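Local coordinates for selenium-binding protein (Sulfolobus tokodaii, PDB 2ECE) that is of unestablished function but folds into a beta-propeller and may bind selenium, at residues A[334-339]-A[421-426]; A[86-91]-A[145-150]; A[33-38]-A[68-73]; A[46-51]-A[433-438]. All coordinates share one frame; numbering follows the deposited sequence.

Contact 1 (A[334-339]-A[421-426])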
loop_
_atom_site.group_PDB
_atom_site.type_symbol
_atom_site.label_atom_id
_atom_site.label_comp_id
_atom_site.label_asym_id
_atom_site.label_seq_id
_atom_site.Cartn_x
_atom_site.Cartn_y
_atom_site.Cartn_z
ATOM N N PHE A 334 7.506 -13.769 -7.489
ATOM C CA PHE A 334 7.994 -13.382 -6.164
ATOM C C PHE A 334 7.028 -12.565 -5.309
ATOM O O PHE A 334 6.276 -11.730 -5.813
ATOM C CB PHE A 334 9.315 -12.623 -6.307
ATOM C CG PHE A 334 10.447 -13.469 -6.842
ATOM C CD1 PHE A 334 11.008 -14.473 -6.060
ATOM C CD2 PHE A 334 10.933 -13.274 -8.132
ATOM C CE1 PHE A 334 12.040 -15.276 -6.553
ATOM C CE2 PHE A 334 11.971 -14.076 -8.637
ATOM C CZ PHE A 334 12.521 -15.075 -7.844
ATOM N N LEU A 335 7.071 -12.824 -4.006
ATOM C CA LEU A 335 6.236 -12.143 -3.025
ATOM C C LEU A 335 7.236 -11.413 -2.124
ATOM O O LEU A 335 8.143 -12.035 -1.572
ATOM C CB LEU A 335 5.445 -13.186 -2.222
ATOM C CG LEU A 335 4.087 -12.902 -1.560
ATOM C CD1 LEU A 335 4.065 -13.568 -0.189
ATOM C CD2 LEU A 335 3.833 -11.412 -1.436
ATOM N N TYR A 336 7.113 -10.095 -2.007
ATOM C CA TYR A 336 8.030 -9.341 -1.158
ATOM C C TYR A 336 7.292 -8.865 0.078
ATOM O O TYR A 336 6.139 -8.449 -0.015
ATOM C CB TYR A 336 8.611 -8.141 -1.909
ATOM C CG TYR A 336 9.478 -8.525 -3.083
ATOM C CD1 TYR A 336 8.914 -8.809 -4.329
ATOM C CD2 TYR A 336 10.863 -8.643 -2.941
ATOM C CE1 TYR A 336 9.712 -9.201 -5.410
ATOM C CE2 TYR A 336 11.671 -9.037 -4.010
ATOM C CZ TYR A 336 11.090 -9.316 -5.239
ATOM O OH TYR A 336 11.884 -9.720 -6.291
ATOM N N LEU A 337 7.947 -8.946 1.233
ATOM C CA LEU A 337 7.332 -8.499 2.474
ATOM C C LEU A 337 8.280 -7.543 3.164
ATOM O O LEU A 337 9.501 -7.633 3.009
ATOM C CB LEU A 337 7.086 -9.650 3.464
ATOM C CG LEU A 337 6.718 -11.111 3.193
ATOM C CD1 LEU A 337 6.322 -11.733 4.533
ATOM C CD2 LEU A 337 5.588 -11.242 2.205
ATOM N N SER A 338 7.715 -6.626 3.940
ATOM C CA SER A 338 8.526 -5.704 4.708
ATOM C C SER A 338 8.254 -6.086 6.160
ATOM O O SER A 338 7.143 -6.498 6.505
ATOM C CB SER A 338 8.107 -4.255 4.447
ATOM O OG SER A 338 6.775 -4.016 4.880
ATOM N N LEU A 339 9.278 -5.998 7.000
ATOM C CA LEU A 339 9.123 -6.298 8.415
ATOM C C LEU A 339 9.463 -4.987 9.094
ATOM O O LEU A 339 10.630 -4.669 9.318
ATOM C CB LEU A 339 10.085 -7.403 8.871
ATOM C CG LEU A 339 9.667 -8.865 8.669
ATOM C CD1 LEU A 339 9.715 -9.227 7.191
ATOM C CD2 LEU A 339 10.607 -9.773 9.464
ATOM N N LEU A 421 16.429 -1.602 -3.864
ATOM C CA LEU A 421 16.950 -2.954 -3.760
ATOM C C LEU A 421 17.032 -3.502 -5.175
ATOM O O LEU A 421 16.216 -3.160 -6.027
ATOM C CB LEU A 421 16.004 -3.831 -2.938
ATOM C CG LEU A 421 15.624 -3.371 -1.529
ATOM C CD1 LEU A 421 14.703 -4.404 -0.893
ATOM C CD2 LEU A 421 16.882 -3.193 -0.689
ATOM N N ASN A 422 18.026 -4.341 -5.432
ATOM C CA ASN A 422 18.179 -4.947 -6.743
ATOM C C ASN A 422 17.741 -6.394 -6.566
ATOM O O ASN A 422 18.363 -7.149 -5.821
ATOM C CB ASN A 422 19.638 -4.864 -7.197
ATOM C CG ASN A 422 20.070 -3.438 -7.503
ATOM O OD1 ASN A 422 21.080 -2.960 -6.986
ATOM N ND2 ASN A 422 19.309 -2.753 -8.354
ATOM N N ALA A 423 16.647 -6.770 -7.222
ATOM C CA ALA A 423 16.124 -8.127 -7.103
ATOM C C ALA A 423 16.550 -8.999 -8.276
ATOM O O ALA A 423 16.532 -8.564 -9.432
ATOM C CB ALA A 423 14.609 -8.095 -7.000
ATOM N N ASN A 424 16.924 -10.233 -7.965
ATOM C CA ASN A 424 17.371 -11.186 -8.973
ATOM C C ASN A 424 16.201 -11.994 -9.522
ATOM O O ASN A 424 15.519 -12.697 -8.778
ATOM C CB ASN A 424 18.407 -12.135 -8.365
ATOM C CG ASN A 424 19.104 -12.981 -9.412
ATOM O OD1 ASN A 424 18.456 -13.639 -10.227
ATOM N ND2 ASN A 424 20.434 -12.970 -9.394
ATOM N N PRO A 425 15.959 -11.908 -10.839
ATOM C CA PRO A 425 14.864 -12.640 -11.484
ATOM C C PRO A 425 14.842 -14.141 -11.175
ATOM O O PRO A 425 13.817 -14.803 -11.344
ATOM C CB PRO A 425 15.077 -12.344 -12.973
ATOM C CG PRO A 425 16.556 -12.017 -13.061
ATOM C CD PRO A 425 16.758 -11.177 -11.838
ATOM N N SER A 426 15.963 -14.681 -10.712
ATOM C CA SER A 426 16.012 -16.104 -10.389
ATOM C C SER A 426 16.337 -16.347 -8.923
ATOM O O SER A 426 16.872 -17.397 -8.562
ATOM C CB SER A 426 17.038 -16.819 -11.277
ATOM O OG SER A 426 16.657 -16.744 -12.641
#
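The edge of the F334 ring is turned on a backbone carbonyl: CE2 of F334 lies 3.4 Å from P425 O, which sits in the plane of the ring. N424 O approaches the same corner of F334 obliquely, so two successive carbonyls of the 424-426 turn converge on CE2 and CZ. N424 forms an Asx turn, in which S426 N donates to a lone pair of N424 OD1 over 2.7 Å, nearly straight at 160°. Two residues along strand 334-339, Y336 leans the same way. Its CG stands anti to the carbonyl carbon (chi1 -65°), a setting that carries the hydroxyl across to the methyl of A423, with OH 3.3 Å from CB. With an alanine in place of F334, a gap would probably open beside P425 and the two carbonyls would lose their aromatic neighbour. F334 and Y336 thus join two adjacent propeller blades, from strand 334-339 to the end of strand 417-423. K333 NZ also donates to P425 O. The weakly positive C-H edge of F334 probably complements this carbonyl, while Y336 and A423 meet by van der Waals contact.

Contact 2 (A[86-91]-A[145-150])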
loop_
_atom_site.group_PDB
_atom_site.type_symbol
_atom_site.label_atom_id
_atom_site.label_comp_id
_atom_site.label_asym_id
_atom_site.label_seq_id
_atom_site.Cartn_x
_atom_site.Cartn_y
_atom_site.Cartn_z
ATOM N N CYS A 86 -9.890 -3.050 -20.582
ATOM C CA CYS A 86 -10.906 -4.062 -20.312
ATOM C C CYS A 86 -12.133 -3.798 -21.198
ATOM O O CYS A 86 -12.382 -2.662 -21.606
ATOM C CB CYS A 86 -11.344 -3.997 -18.846
ATOM S SG CYS A 86 -10.084 -4.445 -17.604
ATOM N N PRO A 87 -12.917 -4.845 -21.498
ATOM C CA PRO A 87 -14.113 -4.687 -22.332
ATOM C C PRO A 87 -14.998 -3.510 -21.924
ATOM O O PRO A 87 -15.505 -2.778 -22.772
ATOM C CB PRO A 87 -14.814 -6.027 -22.163
ATOM C CG PRO A 87 -13.649 -6.977 -22.156
ATOM C CD PRO A 87 -12.653 -6.273 -21.229
ATOM N N ASN A 88 -15.175 -3.329 -20.620
ATOM C CA ASN A 88 -16.006 -2.248 -20.109
ATOM C C ASN A 88 -15.208 -0.980 -19.813
ATOM O O ASN A 88 -15.723 -0.046 -19.193
ATOM C CB ASN A 88 -16.741 -2.710 -18.845
ATOM C CG ASN A 88 -15.800 -2.980 -17.683
ATOM O OD1 ASN A 88 -14.660 -3.404 -17.876
ATOM N ND2 ASN A 88 -16.285 -2.751 -16.463
ATOM N N GLY A 89 -13.956 -0.947 -20.260
ATOM C CA GLY A 89 -13.124 0.221 -20.027
ATOM C C GLY A 89 -13.677 1.462 -20.698
ATOM O O GLY A 89 -14.016 1.434 -21.882
ATOM N N LYS A 90 -13.770 2.557 -19.950
ATOM C CA LYS A 90 -14.302 3.799 -20.499
ATOM C C LYS A 90 -13.399 4.436 -21.544
ATOM O O LYS A 90 -12.180 4.259 -21.523
ATOM C CB LYS A 90 -14.601 4.800 -19.386
ATOM C CG LYS A 90 -15.900 4.503 -18.663
ATOM C CD LYS A 90 -16.389 5.722 -17.899
ATOM C CE LYS A 90 -17.853 5.589 -17.498
ATOM N NZ LYS A 90 -18.101 4.498 -16.520
ATOM N N PRO A 91 -13.997 5.199 -22.472
ATOM C CA PRO A 91 -13.266 5.869 -23.545
ATOM C C PRO A 91 -12.600 7.193 -23.191
ATOM O O PRO A 91 -13.068 7.949 -22.335
ATOM C CB PRO A 91 -14.339 6.044 -24.610
ATOM C CG PRO A 91 -15.519 6.429 -23.775
ATOM C CD PRO A 91 -15.450 5.422 -22.623
ATOM N N CYS A 145 -7.489 2.445 -9.878
ATOM C CA CYS A 145 -8.070 2.891 -11.151
ATOM C C CYS A 145 -8.853 1.727 -11.768
ATOM O O CYS A 145 -8.275 0.700 -12.129
ATOM C CB CYS A 145 -6.951 3.368 -12.114
ATOM S SG CYS A 145 -5.386 2.456 -11.883
ATOM N N GLY A 146 -10.168 1.879 -11.867
ATOM C CA GLY A 146 -10.989 0.829 -12.445
ATOM C C GLY A 146 -11.384 1.182 -13.868
ATOM O O GLY A 146 -11.126 2.300 -14.320
ATOM N N PRO A 147 -12.004 0.250 -14.606
ATOM C CA PRO A 147 -12.422 0.506 -15.988
ATOM C C PRO A 147 -13.525 1.558 -16.037
ATOM O O PRO A 147 -13.546 2.429 -16.908
ATOM C CB PRO A 147 -12.962 -0.850 -16.450
ATOM C CG PRO A 147 -12.337 -1.847 -15.502
ATOM C CD PRO A 147 -12.374 -1.114 -14.194
ATOM N N ASP A 148 -14.430 1.447 -15.072
ATOM C CA ASP A 148 -15.607 2.294 -14.959
ATOM C C ASP A 148 -15.496 3.536 -14.085
ATOM O O ASP A 148 -16.220 4.504 -14.303
ATOM C CB ASP A 148 -16.765 1.431 -14.467
ATOM C CG ASP A 148 -16.463 0.761 -13.137
ATOM O OD1 ASP A 148 -15.266 0.599 -12.804
ATOM O OD2 ASP A 148 -17.418 0.385 -12.430
ATOM N N ALA A 149 -14.611 3.520 -13.093
ATOM C CA ALA A 149 -14.467 4.680 -12.212
ATOM C C ALA A 149 -13.209 4.575 -11.356
ATOM O O ALA A 149 -12.427 3.642 -11.507
ATOM C CB ALA A 149 -15.701 4.808 -11.311
ATOM N N ILE A 150 -13.019 5.545 -10.469
ATOM C CA ILE A 150 -11.872 5.549 -9.573
ATOM C C ILE A 150 -12.428 5.132 -8.217
ATOM O O ILE A 150 -13.405 5.708 -7.744
ATOM C CB ILE A 150 -11.241 6.955 -9.475
ATOM C CG1 ILE A 150 -10.724 7.390 -10.848
ATOM C CG2 ILE A 150 -10.102 6.945 -8.467
ATOM C CD1 ILE A 150 -10.387 8.864 -10.912
#
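P147 pushes its ring into the bend of the 86-91 loop, where C86, N88 and G89 surround its outer carbons. N88 takes the tight first torsion in which CG lies between the backbone N and the carbonyl carbon (chi1 66°). This turns its amide obliquely across P147, with N88 OD1 3.4 Å from P147 CB. G89 CA meets the same carbon, 3.7 Å from P147 CB, and C86 SG adds a looser apolar touch at P147 CG, 4.0 Å away. A type I beta turn from C86 to G89 gives the loop its bend, closed by G89 N to C86 O at 2.7 Å.

K90 grips the 145-150 turn with two bonds. Its backbone N donates to P147 O over 3.1 Å, from 37° above the carbonyl plane. Its chain runs extended past P147 O and bends only at the last torsion (chi4 66°), bringing NZ onto a lone pair of D148 O at 2.9 Å. The ammonium therefore serves a main-chain carbonyl, and the D148 carboxylate, turned elsewhere, bonds through OD2 to Y151 OH.

C86 is bonded by a disulfide to C460 near the C-terminus, whereas C145 is bonded to C81, just ahead of the 86-91 loop; neither bond joins the two segments directly. G146 N closes the opposing turn on A149 O at 2.9 Å. The arrangement is a loop from one propeller blade laid against the hairpin turn joining strands 140-145 and 150-154 of the next blade.

Contact 3 (A[33-38]-A[68-73])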
loop_
_atom_site.group_PDB
_atom_site.type_symbol
_atom_site.label_atom_id
_atom_site.label_comp_id
_atom_site.label_asym_id
_atom_site.label_seq_id
_atom_site.Cartn_x
_atom_site.Cartn_y
_atom_site.Cartn_z
ATOM N N LEU A 33 5.065 13.109 4.240
ATOM C CA LEU A 33 4.295 13.816 5.249
ATOM C C LEU A 33 5.095 14.408 6.410
ATOM O O LEU A 33 6.163 13.913 6.770
ATOM C CB LEU A 33 3.233 12.877 5.825
ATOM C CG LEU A 33 3.794 11.587 6.450
ATOM C CD1 LEU A 33 2.855 11.094 7.534
ATOM C CD2 LEU A 33 3.985 10.525 5.370
ATOM N N TYR A 34 4.554 15.478 6.982
ATOM C CA TYR A 34 5.138 16.134 8.146
ATOM C C TYR A 34 4.165 15.876 9.298
ATOM O O TYR A 34 4.442 16.196 10.456
ATOM C CB TYR A 34 5.293 17.636 7.903
ATOM C CG TYR A 34 6.546 17.998 7.133
ATOM C CD1 TYR A 34 7.812 17.778 7.681
ATOM C CD2 TYR A 34 6.473 18.554 5.856
ATOM C CE1 TYR A 34 8.972 18.103 6.975
ATOM C CE2 TYR A 34 7.627 18.882 5.144
ATOM C CZ TYR A 34 8.867 18.655 5.709
ATOM O OH TYR A 34 10.006 18.984 5.018
ATOM N N THR A 35 3.018 15.290 8.959
ATOM C CA THR A 35 1.999 14.963 9.947
ATOM C C THR A 35 2.605 13.982 10.950
ATOM O O THR A 35 3.101 12.921 10.569
ATOM C CB THR A 35 0.764 14.303 9.286
ATOM O OG1 THR A 35 0.232 15.169 8.280
ATOM C CG2 THR A 35 -0.310 14.044 10.318
ATOM N N GLY A 36 2.588 14.348 12.229
ATOM C CA GLY A 36 3.142 13.475 13.250
ATOM C C GLY A 36 4.594 13.764 13.609
ATOM O O GLY A 36 5.141 13.169 14.542
ATOM N N THR A 37 5.221 14.681 12.878
ATOM C CA THR A 37 6.616 15.025 13.134
ATOM C C THR A 37 6.743 16.229 14.051
ATOM O O THR A 37 7.825 16.517 14.560
ATOM C CB THR A 37 7.349 15.382 11.843
ATOM O OG1 THR A 37 6.778 16.582 11.304
ATOM C CG2 THR A 37 7.239 14.236 10.831
ATOM N N GLY A 38 5.641 16.941 14.245
ATOM C CA GLY A 38 5.676 18.116 15.092
ATOM C C GLY A 38 6.041 19.343 14.286
ATOM O O GLY A 38 6.090 20.453 14.815
ATOM N N TYR A 68 -2.817 22.569 2.392
ATOM C CA TYR A 68 -3.252 22.433 3.781
ATOM C C TYR A 68 -2.272 21.586 4.576
ATOM O O TYR A 68 -1.451 20.864 4.009
ATOM C CB TYR A 68 -4.643 21.792 3.884
ATOM C CG TYR A 68 -5.738 22.510 3.134
ATOM C CD1 TYR A 68 -6.050 22.161 1.822
ATOM C CD2 TYR A 68 -6.462 23.541 3.734
ATOM C CE1 TYR A 68 -7.060 22.816 1.125
ATOM C CE2 TYR A 68 -7.475 24.206 3.045
ATOM C CZ TYR A 68 -7.769 23.838 1.743
ATOM O OH TYR A 68 -8.771 24.481 1.057
ATOM N N ILE A 69 -2.384 21.664 5.895
ATOM C CA ILE A 69 -1.518 20.917 6.791
ATOM C C ILE A 69 -2.269 19.729 7.399
ATOM O O ILE A 69 -3.494 19.734 7.469
ATOM C CB ILE A 69 -0.981 21.853 7.906
ATOM C CG1 ILE A 69 -0.008 22.863 7.290
ATOM C CG2 ILE A 69 -0.299 21.055 8.994
ATOM C CD1 ILE A 69 0.332 24.028 8.192
ATOM N N ASN A 70 -1.518 18.711 7.809
ATOM C CA ASN A 70 -2.056 17.495 8.423
ATOM C C ASN A 70 -3.025 16.632 7.603
ATOM O O ASN A 70 -3.960 16.060 8.156
ATOM C CB ASN A 70 -2.702 17.818 9.776
ATOM C CG ASN A 70 -1.688 18.283 10.805
ATOM O OD1 ASN A 70 -0.583 17.739 10.901
ATOM N ND2 ASN A 70 -2.062 19.285 11.587
ATOM N N ASP A 71 -2.801 16.523 6.294
ATOM C CA ASP A 71 -3.653 15.683 5.444
ATOM C C ASP A 71 -3.386 14.219 5.792
ATOM O O ASP A 71 -4.296 13.392 5.779
ATOM C CB ASP A 71 -3.310 15.868 3.954
ATOM C CG ASP A 71 -3.978 17.088 3.324
ATOM O OD1 ASP A 71 -5.227 17.175 3.328
ATOM O OD2 ASP A 71 -3.250 17.955 2.802
ATOM N N GLU A 72 -2.122 13.952 6.120
ATOM C CA GLU A 72 -1.563 12.632 6.415
ATOM C C GLU A 72 -1.620 11.850 5.112
ATOM O O GLU A 72 -2.503 11.015 4.906
ATOM C CB GLU A 72 -2.309 11.877 7.529
ATOM C CG GLU A 72 -1.830 10.400 7.750
ATOM C CD GLU A 72 -0.998 10.166 9.028
ATOM O OE1 GLU A 72 -1.333 10.734 10.090
ATOM O OE2 GLU A 72 -0.016 9.387 8.979
ATOM N N LEU A 73 -0.693 12.166 4.210
ATOM C CA LEU A 73 -0.620 11.456 2.937
ATOM C C LEU A 73 -0.223 10.041 3.285
ATOM O O LEU A 73 0.417 9.806 4.326
ATOM C CB LEU A 73 0.423 12.073 2.000
ATOM C CG LEU A 73 0.075 13.439 1.393
ATOM C CD1 LEU A 73 0.902 13.670 0.139
ATOM C CD2 LEU A 73 -1.404 13.488 1.037
HETATM O O HOH W 1 1.248 18.244 7.414
#
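T35 and E72 cross at about a right angle, the threonine methyl lying against the carboxylate: CG2 of T35 is 3.5 Å from OE1 of E72. The threonine presents two faces because OG1 stands beside its backbone N (chi1 -57°) while CG2 points anti to that N. OG1 accordingly faces the backbone of the other loop, 3.3 Å from N70 CA, and the N70 side chain slants across the threonine. A water accepts from N70 N at 2.8 Å and makes a weak bond with T35 OG1. E72 is bent at its second torsion (chi2 107°), which brings OE2 to 3.6 Å from L33 CD1. The other leucine methyl, CD2 of L33, rests 3.8 Å from L73 O. D43 OD2 bonds both T35 OG1 and L73 N, one carboxylate oxygen clasping both loops. With a valine in place of T35, D43 would probably lose its hydroxyl mate, and the water its weak second bond. E72 OE1 also pairs with R104 and with S403 at the start of helix 403-409, whose N407 bonds G36 O. The loops after strands 27-33 and 60-65 thus meet beside helix 403-409, and L33 also packs on R443 of strand 443-449.

Contact 4 (A[46-51]-A[433-438])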
loop_
_atom_site.group_PDB
_atom_site.type_symbol
_atom_site.label_atom_id
_atom_site.label_comp_id
_atom_site.label_asym_id
_atom_site.label_seq_id
_atom_site.Cartn_x
_atom_site.Cartn_y
_atom_site.Cartn_z
ATOM N N ALA A 46 6.625 13.972 -3.509
ATOM C CA ALA A 46 7.981 14.221 -3.967
ATOM C C ALA A 46 8.203 13.532 -5.298
ATOM O O ALA A 46 7.726 12.415 -5.513
ATOM C CB ALA A 46 8.978 13.710 -2.943
ATOM N N VAL A 47 8.913 14.211 -6.195
ATOM C CA VAL A 47 9.223 13.647 -7.500
ATOM C C VAL A 47 10.696 13.260 -7.463
ATOM O O VAL A 47 11.567 14.123 -7.391
ATOM C CB VAL A 47 8.994 14.667 -8.633
ATOM C CG1 VAL A 47 9.288 14.019 -9.975
ATOM C CG2 VAL A 47 7.555 15.173 -8.596
ATOM N N VAL A 48 10.963 11.958 -7.500
ATOM C CA VAL A 48 12.325 11.444 -7.455
ATOM C C VAL A 48 12.792 10.912 -8.809
ATOM O O VAL A 48 12.105 10.094 -9.439
ATOM C CB VAL A 48 12.452 10.314 -6.407
ATOM C CG1 VAL A 48 13.864 9.753 -6.411
ATOM C CG2 VAL A 48 12.110 10.850 -5.022
ATOM N N ASP A 49 13.957 11.397 -9.246
ATOM C CA ASP A 49 14.550 10.975 -10.512
ATOM C C ASP A 49 15.139 9.612 -10.217
ATOM O O ASP A 49 16.040 9.457 -9.384
ATOM C CB ASP A 49 15.664 11.923 -10.969
ATOM C CG ASP A 49 16.096 11.660 -12.406
ATOM O OD1 ASP A 49 16.104 10.477 -12.823
ATOM O OD2 ASP A 49 16.427 12.637 -13.117
ATOM N N VAL A 50 14.626 8.621 -10.924
ATOM C CA VAL A 50 15.030 7.260 -10.699
ATOM C C VAL A 50 15.770 6.570 -11.858
ATOM O O VAL A 50 15.982 5.358 -11.835
ATOM C CB VAL A 50 13.756 6.496 -10.225
ATOM C CG1 VAL A 50 13.371 5.386 -11.166
ATOM C CG2 VAL A 50 13.952 6.020 -8.810
ATOM N N ASN A 51 16.198 7.367 -12.836
ATOM C CA ASN A 51 16.936 6.906 -14.023
ATOM C C ASN A 51 18.447 7.063 -13.775
ATOM O O ASN A 51 18.940 8.181 -13.658
ATOM C CB ASN A 51 16.540 7.768 -15.226
ATOM C CG ASN A 51 17.121 7.268 -16.540
ATOM O OD1 ASN A 51 18.197 6.661 -16.583
ATOM N ND2 ASN A 51 16.413 7.547 -17.629
ATOM N N LYS A 433 23.757 0.157 -3.232
ATOM C CA LYS A 433 24.600 1.037 -2.430
ATOM C C LYS A 433 24.533 2.500 -2.863
ATOM O O LYS A 433 24.475 3.399 -2.024
ATOM C CB LYS A 433 26.057 0.555 -2.493
ATOM C CG LYS A 433 27.029 1.383 -1.662
ATOM C CD LYS A 433 28.464 1.172 -2.131
ATOM C CE LYS A 433 29.447 2.024 -1.337
ATOM N NZ LYS A 433 29.133 3.484 -1.418
ATOM N N GLU A 434 24.523 2.731 -4.170
ATOM C CA GLU A 434 24.507 4.082 -4.721
ATOM C C GLU A 434 23.228 4.898 -4.530
ATOM O O GLU A 434 23.291 6.090 -4.216
ATOM C CB GLU A 434 24.846 4.031 -6.214
ATOM C CG GLU A 434 25.949 3.035 -6.564
ATOM C CD GLU A 434 25.421 1.619 -6.752
ATOM O OE1 GLU A 434 24.744 1.362 -7.775
ATOM O OE2 GLU A 434 25.676 0.762 -5.876
ATOM N N PHE A 435 22.070 4.268 -4.716
ATOM C CA PHE A 435 20.792 4.970 -4.593
ATOM C C PHE A 435 20.328 5.245 -3.163
ATOM O O PHE A 435 20.373 4.367 -2.303
ATOM C CB PHE A 435 19.695 4.193 -5.338
ATOM C CG PHE A 435 18.382 4.919 -5.414
ATOM C CD1 PHE A 435 17.470 4.859 -4.362
ATOM C CD2 PHE A 435 18.073 5.698 -6.526
ATOM C CE1 PHE A 435 16.262 5.571 -4.418
ATOM C CE2 PHE A 435 16.874 6.414 -6.593
ATOM C CZ PHE A 435 15.967 6.350 -5.538
ATOM N N PHE A 436 19.879 6.474 -2.921
ATOM C CA PHE A 436 19.371 6.850 -1.606
ATOM C C PHE A 436 18.743 8.229 -1.595
ATOM O O PHE A 436 19.297 9.184 -2.135
ATOM C CB PHE A 436 20.476 6.812 -0.544
ATOM C CG PHE A 436 19.954 6.881 0.871
ATOM C CD1 PHE A 436 19.997 8.067 1.601
ATOM C CD2 PHE A 436 19.388 5.761 1.455
ATOM C CE1 PHE A 436 19.480 8.126 2.894
ATOM C CE2 PHE A 436 18.866 5.806 2.745
ATOM C CZ PHE A 436 18.912 6.988 3.467
ATOM N N VAL A 437 17.568 8.315 -0.984
ATOM C CA VAL A 437 16.880 9.579 -0.845
ATOM C C VAL A 437 16.605 9.739 0.640
ATOM O O VAL A 437 16.060 8.837 1.289
ATOM C CB VAL A 437 15.536 9.606 -1.603
ATOM C CG1 VAL A 437 14.902 10.982 -1.478
ATOM C CG2 VAL A 437 15.756 9.249 -3.063
ATOM N N ASP A 438 17.028 10.874 1.173
ATOM C CA ASP A 438 16.816 11.213 2.567
ATOM C C ASP A 438 15.826 12.374 2.504
ATOM O O ASP A 438 16.118 13.416 1.922
ATOM C CB ASP A 438 18.151 11.625 3.200
ATOM C CG ASP A 438 17.987 12.617 4.330
ATOM O OD1 ASP A 438 16.991 12.526 5.081
ATOM O OD2 ASP A 438 18.874 13.486 4.471
#
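An interface between propeller blades brings V48 and V50 of the 44-49 strand region against F435 and V437 of strand 429-438, in the adjoining sheet. The short strands 46-49 and 435-438 run nearly antiparallel, at 159°, with axes 9.5 Å apart, so the junction is made by side chains. V48 and V437 reach toward each other tip to tip, CG1 of V48 standing 3.9 Å from CG2 of V437. The same V48 methyl lies at the edge of the F435 ring, 4.1 Å from CZ. F435 sends its ring across the interface with CG anti to its backbone N (chi1 -173°), and the far corner of the ring, CE2 and CZ, meets methyls of both V48 and V50. CG2 of V50 comes in obliquely, 3.7 Å from CE2 of F435, from a valine whose own first torsion (118°) is nearly eclipsed. D49 O completes the surround at the ring edge, a looser 4.2 Å from CE2 of F435.

Where strand 46-49 ends, D49 forms an Asx turn: N51 N donates to OD1 at 3.1 Å. The other carboxylate oxygen, OD2, is gripped by R118, T56 and S54, which fixes the carboxylate beside the interface. Around the apolar patch, M418 touches V48, and I60 touches V437. F436, between F435 and V437 in the strand, goes to the opposite face, stacking on H377 and meeting H373 edge to face. This is the face-to-face packing of neighbouring sheets expected in a beta-propeller, here between the blade of 417-438 and the one holding 44-49.

Seven antiparallel sheets follow one another along the chain. Contacts 1 and 4 are nearest by centres, 18 Å apart, and share a sheet: strands 417-423 and 429-438 are neighbours, one reaching back to the blade of 334-339, the other forward to the blade of 44-49. The sheet of 44-49 pairs the N-terminal strand 27-33 with the C-terminal strand 443-449, which closes the ring. Contact 4 encloses contacts 1 and 2 along the chain and crosses contact 3, whose centre is 22 Å away. Contact 2 is remote, with its centre 30 to 32 Å from the others. Contacts 1, 2 and 4 join neighbouring blades, while contact 3 ties a loop of the closing blade to the connection leading into the next.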